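Local coordinates for protein chitinase (Thermococcus kodakarensis KOD1, PDB 5DHE) that probably hydrolyses chitin as a full-length enzyme, this fragment being a chitin-binding domain thought to help hold it on the polysaccharide, at residues A[6-11]-A[88-93]; A[24-29]-A[70-75]; A[44-49]-A[78-83]; A[19-24]-A[83-88]; A[1-6]-A[94-99]. One frame throughout, in Å; residues are numbered along the deposited sequence. Where two conformers were deposited one is given.

In the fold
The domain is a beta-sandwich of two antiparallel sheets. One has the strand order 9-15, 18-26, 72-80, 45-49. The other runs 51-56, 59-64, 34-39, 85-92, 95-99. Contacts 2 and 3 are strand pairings inside the first sheet, on opposite sides of the chain's centre, with centres about 21 Å apart. Contacts 1 and 4 join the two sheets across the core and share Met88; their centres lie about 12 Å apart. Contact 5 fixes the N-terminal segment to strand 95-99, about 7 Å from contact 1 between centres. Along the chain, contacts 1 to 4 all nest inside the loop closed by contact 5, so both ends of the domain lie close together.

Contact 1: A[6-11]-A[88-93]; sequences PDAFSV and MYLYVN
The backbone N of Phe9 is hydrogen-bonded to OD2 of Asp98, while its side chain crosses to Met88 and Leu90. With CG anti to the carbonyl carbon (chi1 -83°), the ring leaves strand 9-11 toward strand 88-92. Its far end does the touching. Phe9 CZ lies 3.8 Å from both Met88 CB and Leu90 CB. Phe9 CE2 comes obliquely to the backbone, 3.6 Å from Met88 O. The carbonyl carbon of Tyr89 sits at the ring edge. This is face-to-face packing of a beta-sandwich: the two strands belong to different sheets, their axes are 9.9 Å apart, and they run at 146° to each other. With an alanine here in place of Phe9, the space of the ring would probably be left as a gap between the sheets, and Met88 CB and Leu90 CB would lose their aromatic partner. To one flank of the ring, Ala8 CB meets Leu90 CD2 at 3.5 Å. To the other, Val11 and Met88 approach tip to tip, Val11 CG2 lying 3.6 Å from Met88 CE. The bend of Met88 at chi3 (-73°) helps place that methyl. Val35 and Leu25 also touch the Phe9 ring, and Trp100 packs on both Val11 and Met88.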
# COMPACT_ATOMS: atom_id res chain seq x y z
N PRO A 6 11.35 0.89 -9.42
CA PRO A 6 10.65 2.17 -9.44
C PRO A 6 9.37 2.28 -10.25
O PRO A 6 8.73 3.33 -10.23
CB PRO A 6 11.73 3.16 -9.88
CG PRO A 6 12.61 2.33 -10.76
CD PRO A 6 12.70 1.01 -10.01
N ASP A 7 8.99 1.23 -10.98
CA ASP A 7 7.74 1.30 -11.72
C ASP A 7 6.69 0.35 -11.14
O ASP A 7 5.69 0.04 -11.80
CB ASP A 7 7.97 1.02 -13.22
CG ASP A 7 8.36 -0.42 -13.49
OD1 ASP A 7 8.68 -1.17 -12.55
OD2 ASP A 7 8.35 -0.81 -14.69
N ALA A 8 6.90 -0.10 -9.90
CA ALA A 8 5.97 -1.04 -9.31
C ALA A 8 4.60 -0.47 -8.93
O ALA A 8 3.57 -1.06 -9.25
CB ALA A 8 6.61 -1.71 -8.08
N PHE A 9 4.56 0.69 -8.28
CA PHE A 9 3.28 1.27 -7.86
C PHE A 9 2.47 1.88 -8.99
O PHE A 9 3.01 2.58 -9.85
CB PHE A 9 3.47 2.41 -6.84
CG PHE A 9 3.63 1.98 -5.40
CD1 PHE A 9 2.62 1.28 -4.75
CD2 PHE A 9 4.75 2.37 -4.68
CE1 PHE A 9 2.73 0.99 -3.39
CE2 PHE A 9 4.87 2.09 -3.31
CZ PHE A 9 3.85 1.39 -2.66
N SER A 10 1.16 1.64 -8.95
CA SER A 10 0.22 2.28 -9.87
C SER A 10 -0.95 2.57 -8.93
O SER A 10 -1.70 1.67 -8.58
CB SER A 10 -0.23 1.35 -10.99
OG SER A 10 -1.07 2.08 -11.88
N VAL A 11 -1.07 3.84 -8.53
CA VAL A 11 -2.07 4.25 -7.55
C VAL A 11 -3.09 5.26 -8.06
O VAL A 11 -2.74 6.22 -8.75
CB VAL A 11 -1.33 4.87 -6.32
CG1 VAL A 11 -2.32 5.31 -5.25
CG2 VAL A 11 -0.35 3.85 -5.76
N MET A 88 3.63 5.91 0.66
CA MET A 88 3.49 4.45 0.72
C MET A 88 4.82 3.88 0.29
O MET A 88 5.49 4.44 -0.59
CB MET A 88 2.38 3.94 -0.20
CG MET A 88 1.03 4.50 0.16
SD MET A 88 -0.28 3.51 -0.57
CE MET A 88 -0.12 3.97 -2.20
N TYR A 89 5.22 2.79 0.93
CA TYR A 89 6.50 2.16 0.62
C TYR A 89 6.31 0.68 0.32
O TYR A 89 5.65 -0.03 1.08
CB TYR A 89 7.43 2.28 1.82
CG TYR A 89 7.63 3.68 2.33
CD1 TYR A 89 6.66 4.32 3.09
CD2 TYR A 89 8.80 4.38 2.02
CE1 TYR A 89 6.83 5.62 3.53
CE2 TYR A 89 8.98 5.67 2.45
CZ TYR A 89 8.00 6.29 3.20
OH TYR A 89 8.19 7.58 3.62
N LEU A 90 6.89 0.22 -0.78
CA LEU A 90 6.80 -1.19 -1.16
C LEU A 90 8.10 -1.91 -0.83
O LEU A 90 9.18 -1.52 -1.30
CB LEU A 90 6.50 -1.34 -2.65
CG LEU A 90 6.60 -2.79 -3.19
CD1 LEU A 90 5.46 -3.63 -2.61
CD2 LEU A 90 6.49 -2.79 -4.72
N TYR A 91 8.00 -2.95 -0.01
CA TYR A 91 9.16 -3.75 0.37
C TYR A 91 8.95 -5.18 -0.09
O TYR A 91 7.86 -5.76 0.04
CB TYR A 91 9.32 -3.77 1.89
CG TYR A 91 9.67 -2.43 2.47
CD1 TYR A 91 11.00 -2.01 2.54
CD2 TYR A 91 8.68 -1.59 2.95
CE1 TYR A 91 11.33 -0.76 3.08
CE2 TYR A 91 8.99 -0.35 3.49
CZ TYR A 91 10.31 0.06 3.54
OH TYR A 91 10.62 1.29 4.07
N VAL A 92 10.02 -5.76 -0.61
CA VAL A 92 10.01 -7.15 -1.04
C VAL A 92 11.34 -7.69 -0.53
O VAL A 92 12.40 -7.13 -0.82
CB VAL A 92 9.91 -7.30 -2.58
CG1 VAL A 92 10.18 -8.76 -2.99
CG2 VAL A 92 8.52 -6.90 -3.05
N ASN A 93 11.27 -8.75 0.28
CA ASN A 93 12.48 -9.35 0.85
C ASN A 93 13.40 -8.32 1.51
O ASN A 93 14.61 -8.29 1.26
CB ASN A 93 13.22 -10.15 -0.23
CG ASN A 93 12.40 -11.35 -0.70
OD1 ASN A 93 11.82 -12.05 0.13
ND2 ASN A 93 12.35 -11.59 -2.01

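Contact 2: A[24-29]-A[70-75]; sequences TLNLGG and GPTATF
Asn26 and Thr72 lie side by side and point the same way: Asn26 CG (chi1 -67°) and Thr72 OG1 (chi1 -58°) each stand anti to their own carbonyl carbon, beside the backbone N. This lets one water join them. Asn26 ND2 donates to it over 2.6 Å, and Thr72 OG1 is its other partner. The two residues form a non-hydrogen-bonded pair of the antiparallel ladder between strands 18-26 and 72-80, in the four-stranded sheet of the sandwich. Thr24 is on the same face, its CG2 4.2 Å from Thr72 CG2. Leu25 and Ala73 form the hydrogen-bonded pair. Leu25 N donates to Ala73 O at 2.7 Å, nearly straight at 170°, and Ala73 N returns a bond to Leu25 O at 3.0 Å. On their face, toward the core, Leu25 CD1 meets the edge of the Phe75 ring, and Trp33 packs on Leu25, Leu27 and Ala73. Beyond the ladder, Pro71 O takes Leu27 N at 2.9 Å and, weakly, Gly28 N. A cis peptide precedes Pro71. A side chain on Gly70 would clash with Gly29 O. That oxygen instead receives a CA-H...O contact from Pro71 CA, 3.2 Å away.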
# COMPACT_ATOMS: atom_id res chain seq x y z
N THR A 24 -2.19 -0.80 -7.29
CA THR A 24 -1.77 -1.90 -8.14
C THR A 24 -0.26 -2.01 -7.98
O THR A 24 0.46 -1.00 -7.96
CB THR A 24 -2.14 -1.65 -9.62
OG1 THR A 24 -3.56 -1.75 -9.76
CG2 THR A 24 -1.46 -2.69 -10.53
N LEU A 25 0.21 -3.24 -7.80
CA LEU A 25 1.63 -3.51 -7.65
C LEU A 25 2.08 -4.35 -8.84
O LEU A 25 1.67 -5.51 -8.98
CB LEU A 25 1.91 -4.29 -6.37
CG LEU A 25 1.39 -3.68 -5.07
CD1 LEU A 25 1.69 -4.67 -3.92
CD2 LEU A 25 2.04 -2.31 -4.81
N ASN A 26 2.90 -3.75 -9.69
CA ASN A 26 3.42 -4.43 -10.86
C ASN A 26 4.76 -4.97 -10.40
O ASN A 26 5.81 -4.33 -10.52
CB ASN A 26 3.52 -3.43 -12.00
CG ASN A 26 2.14 -2.96 -12.44
OD1 ASN A 26 1.80 -1.78 -12.34
ND2 ASN A 26 1.33 -3.90 -12.90
N LEU A 27 4.69 -6.18 -9.85
CA LEU A 27 5.84 -6.85 -9.24
C LEU A 27 6.73 -7.67 -10.14
O LEU A 27 7.93 -7.79 -9.87
CB LEU A 27 5.35 -7.74 -8.09
CG LEU A 27 4.55 -7.03 -6.98
CD1 LEU A 27 3.92 -8.06 -6.04
CD2 LEU A 27 5.46 -6.09 -6.21
N GLY A 28 6.16 -8.25 -11.19
CA GLY A 28 6.95 -9.08 -12.09
C GLY A 28 7.24 -10.46 -11.53
O GLY A 28 7.93 -11.27 -12.17
N GLY A 29 6.73 -10.74 -10.33
CA GLY A 29 6.94 -12.04 -9.70
C GLY A 29 5.96 -12.21 -8.56
O GLY A 29 5.18 -11.30 -8.26
N GLY A 70 1.04 -11.57 -6.56
CA GLY A 70 1.66 -11.17 -7.81
C GLY A 70 1.43 -12.18 -8.93
O GLY A 70 0.72 -13.17 -8.73
N PRO A 71 2.03 -11.98 -10.11
CA PRO A 71 2.93 -10.87 -10.44
C PRO A 71 2.27 -9.49 -10.47
O PRO A 71 2.95 -8.47 -10.37
CB PRO A 71 3.53 -11.30 -11.79
CG PRO A 71 2.46 -12.18 -12.39
CD PRO A 71 1.92 -12.95 -11.21
N THR A 72 0.95 -9.47 -10.64
CA THR A 72 0.21 -8.22 -10.62
C THR A 72 -0.69 -8.36 -9.41
O THR A 72 -1.54 -9.25 -9.36
CB THR A 72 -0.70 -8.04 -11.86
OG1 THR A 72 0.09 -8.11 -13.05
CG2 THR A 72 -1.41 -6.69 -11.80
N ALA A 73 -0.47 -7.55 -8.38
CA ALA A 73 -1.32 -7.64 -7.20
C ALA A 73 -2.05 -6.32 -7.10
O ALA A 73 -1.50 -5.27 -7.42
CB ALA A 73 -0.47 -7.86 -5.95
N THR A 74 -3.29 -6.37 -6.66
CA THR A 74 -4.05 -5.15 -6.49
C THR A 74 -4.86 -5.22 -5.21
O THR A 74 -5.52 -6.22 -4.93
CB THR A 74 -5.01 -4.88 -7.66
OG1 THR A 74 -6.03 -5.88 -7.68
CG2 THR A 74 -4.26 -4.87 -8.98
N PHE A 75 -4.77 -4.16 -4.42
CA PHE A 75 -5.54 -4.11 -3.19
C PHE A 75 -5.98 -2.68 -3.05
O PHE A 75 -5.56 -1.80 -3.82
CB PHE A 75 -4.73 -4.55 -1.95
CG PHE A 75 -3.65 -3.59 -1.54
CD1 PHE A 75 -2.42 -3.58 -2.18
CD2 PHE A 75 -3.85 -2.72 -0.48
CE1 PHE A 75 -1.40 -2.73 -1.77
CE2 PHE A 75 -2.83 -1.86 -0.06
CZ PHE A 75 -1.60 -1.87 -0.71
O HOH W 1 1.75 -6.37 -13.68

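Contact 3: A[44-49]-A[78-83]; sequences AVSSVW and IATGSE
The edge of the Trp49 ring meets the end of Ile78: Trp49 CH2 lies 3.5 Å from Ile78 CD1, which sits in the plane of the indole. Trp49 CZ3, the neighbouring ring atom, is 3.7 Å from Ile78 CG1, so the isoleucine's longer branch runs against the six-membered ring. Ser47 packs on the same branch, its CB 3.9 Å from Ile78 CD1. Strands 45-49 and 78-80 pair antiparallel here, 45-49 being the outermost strand of its sheet within the chain. The register slips by one through a classic beta bulge, in which Ser46 and Ser47 both face Ile78. Ile78 O takes Ser46 N at 2.9 Å and, weakly, Ser47 N. Ile78 N donates to Ser47 O at 3.0 Å. Toward the end of the pairing, Thr80 grips Ala44 twice. Its backbone N donates to Ala44 O at 2.9 Å. Its OG1, set between backbone N and carbonyl carbon (chi1 60°), accepts from Ala44 N at 3.0 Å with an angle of 161°. A valine in place of Thr80 is likely to leave Ala44 N without its acceptor and loosen the start of the strand. Val45 turns to the other face of the sheet, against Val60 and Phe62.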
# COMPACT_ATOMS: atom_id res chain seq x y z
N ALA A 44 -7.78 7.10 10.02
CA ALA A 44 -7.73 5.66 10.21
C ALA A 44 -8.15 4.98 8.92
O ALA A 44 -8.90 5.53 8.13
CB ALA A 44 -8.68 5.21 11.32
N VAL A 45 -7.66 3.76 8.73
CA VAL A 45 -8.07 2.96 7.58
C VAL A 45 -9.41 2.36 8.00
O VAL A 45 -9.50 1.62 8.98
CB VAL A 45 -7.08 1.85 7.29
CG1 VAL A 45 -7.65 0.92 6.23
CG2 VAL A 45 -5.76 2.45 6.81
N SER A 46 -10.46 2.68 7.24
CA SER A 46 -11.81 2.22 7.54
C SER A 46 -12.32 1.08 6.66
O SER A 46 -13.34 0.47 6.96
CB SER A 46 -12.76 3.43 7.48
OG SER A 46 -12.72 4.05 6.20
N SER A 47 -11.62 0.81 5.56
CA SER A 47 -12.01 -0.29 4.67
C SER A 47 -10.73 -0.84 4.05
O SER A 47 -9.83 -0.07 3.73
CB SER A 47 -12.91 0.19 3.52
OG SER A 47 -14.19 0.60 3.97
N VAL A 48 -10.66 -2.16 3.89
CA VAL A 48 -9.51 -2.80 3.27
C VAL A 48 -10.02 -3.92 2.35
O VAL A 48 -10.92 -4.67 2.73
CB VAL A 48 -8.58 -3.48 4.30
CG1 VAL A 48 -7.33 -4.01 3.58
CG2 VAL A 48 -8.18 -2.50 5.41
N TRP A 49 -9.43 -4.01 1.17
CA TRP A 49 -9.80 -5.05 0.22
C TRP A 49 -8.57 -5.76 -0.32
O TRP A 49 -7.59 -5.13 -0.73
CB TRP A 49 -10.61 -4.45 -0.94
CG TRP A 49 -11.98 -3.99 -0.50
CD1 TRP A 49 -13.06 -4.77 -0.19
CD2 TRP A 49 -12.39 -2.64 -0.29
NE1 TRP A 49 -14.12 -3.98 0.21
CE2 TRP A 49 -13.73 -2.67 0.15
CE3 TRP A 49 -11.75 -1.40 -0.43
CZ2 TRP A 49 -14.44 -1.51 0.46
CZ3 TRP A 49 -12.46 -0.24 -0.12
CH2 TRP A 49 -13.79 -0.31 0.32
N ILE A 78 -9.71 2.47 2.20
CA ILE A 78 -10.25 3.80 2.33
C ILE A 78 -9.70 4.29 3.65
O ILE A 78 -9.63 3.51 4.62
CB ILE A 78 -11.79 3.78 2.39
CG1 ILE A 78 -12.33 3.27 1.06
CG2 ILE A 78 -12.33 5.17 2.73
CD1 ILE A 78 -13.85 3.11 1.07
N ALA A 79 -9.25 5.53 3.69
CA ALA A 79 -8.74 6.12 4.93
C ALA A 79 -9.56 7.37 5.16
O ALA A 79 -9.90 8.08 4.20
CB ALA A 79 -7.26 6.45 4.80
N THR A 80 -9.89 7.64 6.41
CA THR A 80 -10.72 8.80 6.72
C THR A 80 -10.05 10.14 6.47
O THR A 80 -8.84 10.30 6.62
CB THR A 80 -11.22 8.71 8.17
OG1 THR A 80 -10.10 8.69 9.07
CG2 THR A 80 -12.04 7.43 8.35
N GLY A 81 -10.86 11.12 6.08
CA GLY A 81 -10.29 12.42 5.80
C GLY A 81 -9.93 12.61 4.34
O GLY A 81 -10.06 11.69 3.52
N SER A 82 -9.44 13.81 4.03
CA SER A 82 -9.04 14.22 2.69
C SER A 82 -7.55 13.99 2.45
O SER A 82 -6.73 14.60 3.11
CB SER A 82 -9.34 15.72 2.51
OG SER A 82 -8.93 16.19 1.24
N GLU A 83 -7.23 13.10 1.51
CA GLU A 83 -5.84 12.78 1.18
C GLU A 83 -4.96 12.59 2.41
O GLU A 83 -3.91 13.25 2.56
CB GLU A 83 -5.28 13.88 0.27
CG GLU A 83 -5.98 13.92 -1.08
CD GLU A 83 -5.38 14.94 -2.02
OE1 GLU A 83 -4.15 14.91 -2.21
OE2 GLU A 83 -6.14 15.76 -2.58

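Contact 4: A[19-24]-A[83-88]; sequences TEYDVT and EPVEAM
Part of the beta-sandwich core is closed here, where strand 18-26 of one sheet faces the start of strand 85-92 of the other. Tyr21 is the largest single contributor, and Val85 lies over its ring. The Tyr21 ring spans the interior with CG anti to the carbonyl carbon (chi1 -67°), which brings its hydroxyl to the opposite backbone. There Val85 N donates to Tyr21 OH at 3.1 Å and 160°. A water lying near the ring plane is a second partner of that hydroxyl, and it donates to Val85 O at 2.9 Å. The buried hydroxyl is thus tied to Val85 N directly and to Val85 O through the water. Val85 CG2 sits over one face of the ring in a CH-pi contact, 3.6 Å from the ring centroid and displaced toward the hydroxyl end, with Val85 CG2 only 3.3 Å from Tyr21 CZ. Pro84 CD comes to the ring edge, 3.4 Å from Tyr21 OH. Thr19 holds the preceding turn: its OG1 accepts from Glu83 N at 2.9 Å and is also hydrogen-bonded to Gly81 O. Farther along, Val23 CG2 meets the methyl CE of Met88 at 3.9 Å as the two side chains slide past each other. Around them, Phe77 of strand 72-80 stacks with Tyr21, Ile13 of strand 9-15 touches its side chain, and Val37 and Leu39 of strand 34-39 pack on Val85.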
# COMPACT_ATOMS: atom_id res chain seq x y z
N THR A 19 -10.94 9.10 1.77
CA THR A 19 -10.22 8.88 0.52
C THR A 19 -9.94 7.43 0.21
O THR A 19 -9.46 6.68 1.06
CB THR A 19 -8.89 9.68 0.56
OG1 THR A 19 -9.16 11.05 0.87
CG2 THR A 19 -8.15 9.60 -0.80
N GLU A 20 -10.27 7.04 -1.02
CA GLU A 20 -10.06 5.68 -1.50
C GLU A 20 -8.73 5.61 -2.21
O GLU A 20 -8.37 6.52 -2.97
CB GLU A 20 -11.15 5.28 -2.49
CG GLU A 20 -10.84 4.02 -3.25
CD GLU A 20 -11.75 3.85 -4.46
OE1 GLU A 20 -12.97 4.07 -4.30
OE2 GLU A 20 -11.25 3.49 -5.55
N TYR A 21 -7.99 4.52 -1.96
CA TYR A 21 -6.70 4.29 -2.58
C TYR A 21 -6.78 2.95 -3.28
O TYR A 21 -7.01 1.92 -2.64
CB TYR A 21 -5.58 4.29 -1.54
CG TYR A 21 -5.36 5.64 -0.89
CD1 TYR A 21 -6.18 6.08 0.15
CD2 TYR A 21 -4.38 6.51 -1.38
CE1 TYR A 21 -6.03 7.35 0.69
CE2 TYR A 21 -4.22 7.79 -0.85
CZ TYR A 21 -5.05 8.20 0.18
OH TYR A 21 -4.93 9.47 0.67
N ASP A 22 -6.62 2.97 -4.60
CA ASP A 22 -6.66 1.76 -5.41
C ASP A 22 -5.21 1.53 -5.76
O ASP A 22 -4.62 2.30 -6.54
CB ASP A 22 -7.50 2.01 -6.66
CG ASP A 22 -7.70 0.76 -7.48
OD1 ASP A 22 -6.70 0.09 -7.82
OD2 ASP A 22 -8.86 0.45 -7.81
N VAL A 23 -4.63 0.48 -5.20
CA VAL A 23 -3.22 0.21 -5.37
C VAL A 23 -2.89 -1.01 -6.19
O VAL A 23 -3.25 -2.13 -5.83
CB VAL A 23 -2.55 0.04 -3.97
CG1 VAL A 23 -1.05 -0.18 -4.12
CG2 VAL A 23 -2.83 1.24 -3.09
N THR A 24 -2.19 -0.80 -7.29
CA THR A 24 -1.77 -1.90 -8.14
C THR A 24 -0.26 -2.01 -7.98
O THR A 24 0.46 -1.00 -7.96
CB THR A 24 -2.14 -1.65 -9.62
OG1 THR A 24 -3.56 -1.75 -9.76
CG2 THR A 24 -1.46 -2.69 -10.53
N GLU A 83 -7.23 13.10 1.51
CA GLU A 83 -5.84 12.78 1.18
C GLU A 83 -4.96 12.59 2.41
O GLU A 83 -3.91 13.25 2.56
CB GLU A 83 -5.28 13.88 0.27
CG GLU A 83 -5.98 13.92 -1.08
CD GLU A 83 -5.38 14.94 -2.02
OE1 GLU A 83 -4.15 14.91 -2.21
OE2 GLU A 83 -6.14 15.76 -2.58
N PRO A 84 -5.33 11.66 3.30
CA PRO A 84 -4.55 11.41 4.52
C PRO A 84 -3.25 10.65 4.32
O PRO A 84 -2.37 10.69 5.17
CB PRO A 84 -5.54 10.65 5.40
CG PRO A 84 -6.30 9.85 4.40
CD PRO A 84 -6.56 10.85 3.29
N VAL A 85 -3.12 9.95 3.20
CA VAL A 85 -1.88 9.21 2.97
C VAL A 85 -0.79 10.16 2.50
O VAL A 85 -0.93 10.86 1.50
CB VAL A 85 -2.08 8.08 1.95
CG1 VAL A 85 -0.73 7.40 1.64
CG2 VAL A 85 -3.05 7.05 2.51
N GLU A 86 0.31 10.18 3.24
CA GLU A 86 1.44 11.04 2.91
C GLU A 86 2.49 10.27 2.11
O GLU A 86 3.25 10.87 1.35
CB GLU A 86 2.06 11.58 4.20
CG GLU A 86 1.12 12.50 4.98
CD GLU A 86 1.73 12.98 6.28
OE1 GLU A 86 2.30 12.15 7.01
OE2 GLU A 86 1.62 14.18 6.58
N ALA A 87 2.52 8.95 2.27
CA ALA A 87 3.49 8.14 1.55
C ALA A 87 3.20 6.67 1.67
O ALA A 87 2.58 6.23 2.63
CB ALA A 87 4.90 8.42 2.09
N MET A 88 3.63 5.91 0.66
CA MET A 88 3.49 4.45 0.72
C MET A 88 4.82 3.88 0.29
O MET A 88 5.49 4.44 -0.59
CB MET A 88 2.38 3.94 -0.20
CG MET A 88 1.03 4.50 0.16
SD MET A 88 -0.28 3.51 -0.57
CE MET A 88 -0.12 3.97 -2.20
O HOH W 2 -3.17 10.94 -0.30

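Contact 5: A[1-6]-A[94-99]; sequences GDLVKP and DQLWDV
Val4 and Lys5 form a ridge against the indole of Trp97, which lies in a classic beta bulge: Trp97 and Asp98 of edge strand 95-99 both face Leu90 of the neighbouring strand. The N-terminal segment runs along the outer side of this strand without being a regular strand itself. Val4 fills the place over the five-membered ring. Its CB makes a CH-pi contact 3.7 Å from that ring's centroid, and Val4 CG1 lies 3.6 Å from Trp97 NE1. The aliphatic chain of Lys5 runs obliquely past the six-membered ring. Kept extended by an anti chi1 (-165°) and the next two torsions, it brings Lys5 CD to 3.7 Å from Trp97 CZ3. Its NZ then turns off to a salt bridge with Asp7 and a hydrogen bond to Asn26 O. Leu3 packs against a different part of the strand: its CD2 is 3.6 Å from Leu96 CG and also reaches Val99 CG2. Two backbone bonds hold this fit in place. Lys5 N donates to Trp97 O at 2.9 Å, and Val4 N to Leu96 O at 3.3 Å, on an in-plane lone pair. A bound glycerol, probably from the crystallisation liquor, lies about 4 Å from the Trp97 side chain. One water donates to both Asp2 O and Leu96 O, the latter at 2.6 Å.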
# COMPACT_ATOMS: atom_id res chain seq x y z
N GLY A 1 19.51 3.36 -0.63
CA GLY A 1 20.05 2.89 -1.94
C GLY A 1 19.09 3.16 -3.08
O GLY A 1 18.11 3.88 -2.91
N ASP A 2 19.36 2.59 -4.24
CA ASP A 2 18.50 2.77 -5.40
C ASP A 2 17.25 1.92 -5.27
O ASP A 2 17.33 0.78 -4.80
CB ASP A 2 19.22 2.36 -6.67
CG ASP A 2 20.56 3.03 -6.81
OD1 ASP A 2 20.58 4.27 -6.90
OD2 ASP A 2 21.59 2.32 -6.81
N LEU A 3 16.10 2.45 -5.70
CA LEU A 3 14.86 1.68 -5.66
C LEU A 3 15.04 0.44 -6.53
O LEU A 3 15.56 0.53 -7.64
CB LEU A 3 13.71 2.51 -6.20
CG LEU A 3 13.30 3.63 -5.25
CD1 LEU A 3 12.25 4.49 -5.94
CD2 LEU A 3 12.76 3.06 -3.91
N VAL A 4 14.61 -0.71 -6.03
CA VAL A 4 14.77 -1.94 -6.81
C VAL A 4 13.84 -2.00 -8.02
O VAL A 4 14.22 -2.54 -9.06
CB VAL A 4 14.54 -3.18 -5.92
CG1 VAL A 4 14.62 -4.46 -6.77
CG2 VAL A 4 15.58 -3.23 -4.80
N LYS A 5 12.63 -1.44 -7.91
CA LYS A 5 11.69 -1.48 -9.03
C LYS A 5 10.81 -0.25 -8.99
O LYS A 5 9.65 -0.31 -8.59
CB LYS A 5 10.84 -2.76 -8.97
CG LYS A 5 10.10 -3.05 -10.28
CD LYS A 5 9.38 -4.40 -10.28
CE LYS A 5 8.85 -4.76 -11.67
NZ LYS A 5 7.91 -3.78 -12.27
N PRO A 6 11.35 0.89 -9.42
CA PRO A 6 10.65 2.17 -9.44
C PRO A 6 9.37 2.28 -10.25
O PRO A 6 8.73 3.33 -10.23
CB PRO A 6 11.73 3.16 -9.88
CG PRO A 6 12.61 2.33 -10.76
CD PRO A 6 12.70 1.01 -10.01
N ASP A 94 12.80 -7.49 2.36
CA ASP A 94 13.49 -6.48 3.13
C ASP A 94 14.26 -5.43 2.34
O ASP A 94 15.25 -4.87 2.83
CB ASP A 94 14.42 -7.16 4.14
CG ASP A 94 13.66 -8.03 5.11
OD1 ASP A 94 12.74 -7.52 5.78
OD2 ASP A 94 13.98 -9.23 5.21
N GLN A 95 13.81 -5.17 1.12
CA GLN A 95 14.45 -4.15 0.28
C GLN A 95 13.35 -3.21 -0.19
O GLN A 95 12.24 -3.64 -0.50
CB GLN A 95 15.13 -4.79 -0.92
CG GLN A 95 16.33 -5.64 -0.55
CD GLN A 95 17.03 -6.26 -1.75
OE1 GLN A 95 18.22 -6.59 -1.69
NE2 GLN A 95 16.30 -6.45 -2.84
N LEU A 96 13.66 -1.92 -0.27
CA LEU A 96 12.69 -0.93 -0.72
C LEU A 96 12.64 -0.97 -2.25
O LEU A 96 13.63 -0.67 -2.92
CB LEU A 96 13.10 0.46 -0.22
CG LEU A 96 12.17 1.62 -0.61
CD1 LEU A 96 10.82 1.45 0.06
CD2 LEU A 96 12.79 2.95 -0.19
N TRP A 97 11.49 -1.37 -2.78
CA TRP A 97 11.28 -1.47 -4.22
C TRP A 97 10.75 -0.20 -4.86
O TRP A 97 11.20 0.19 -5.93
CB TRP A 97 10.32 -2.62 -4.53
CG TRP A 97 10.99 -3.96 -4.58
CD1 TRP A 97 12.06 -4.38 -3.85
CD2 TRP A 97 10.66 -5.03 -5.47
NE1 TRP A 97 12.43 -5.65 -4.23
CE2 TRP A 97 11.59 -6.07 -5.23
CE3 TRP A 97 9.68 -5.20 -6.45
CZ2 TRP A 97 11.56 -7.28 -5.93
CZ3 TRP A 97 9.64 -6.41 -7.16
CH2 TRP A 97 10.58 -7.43 -6.89
N ASP A 98 9.80 0.45 -4.21
CA ASP A 98 9.23 1.67 -4.77
C ASP A 98 8.59 2.50 -3.67
O ASP A 98 8.38 2.02 -2.56
CB ASP A 98 8.18 1.29 -5.83
CG ASP A 98 7.86 2.42 -6.80
OD1 ASP A 98 8.56 3.45 -6.78
OD2 ASP A 98 6.92 2.25 -7.60
N VAL A 99 8.29 3.75 -4.01
CA VAL A 99 7.69 4.69 -3.07
C VAL A 99 6.63 5.49 -3.81
O VAL A 99 6.82 5.86 -4.97
CB VAL A 99 8.74 5.72 -2.54
CG1 VAL A 99 8.07 6.76 -1.66
CG2 VAL A 99 9.85 5.01 -1.76
O HOH W 3 16.18 -0.42 -2.38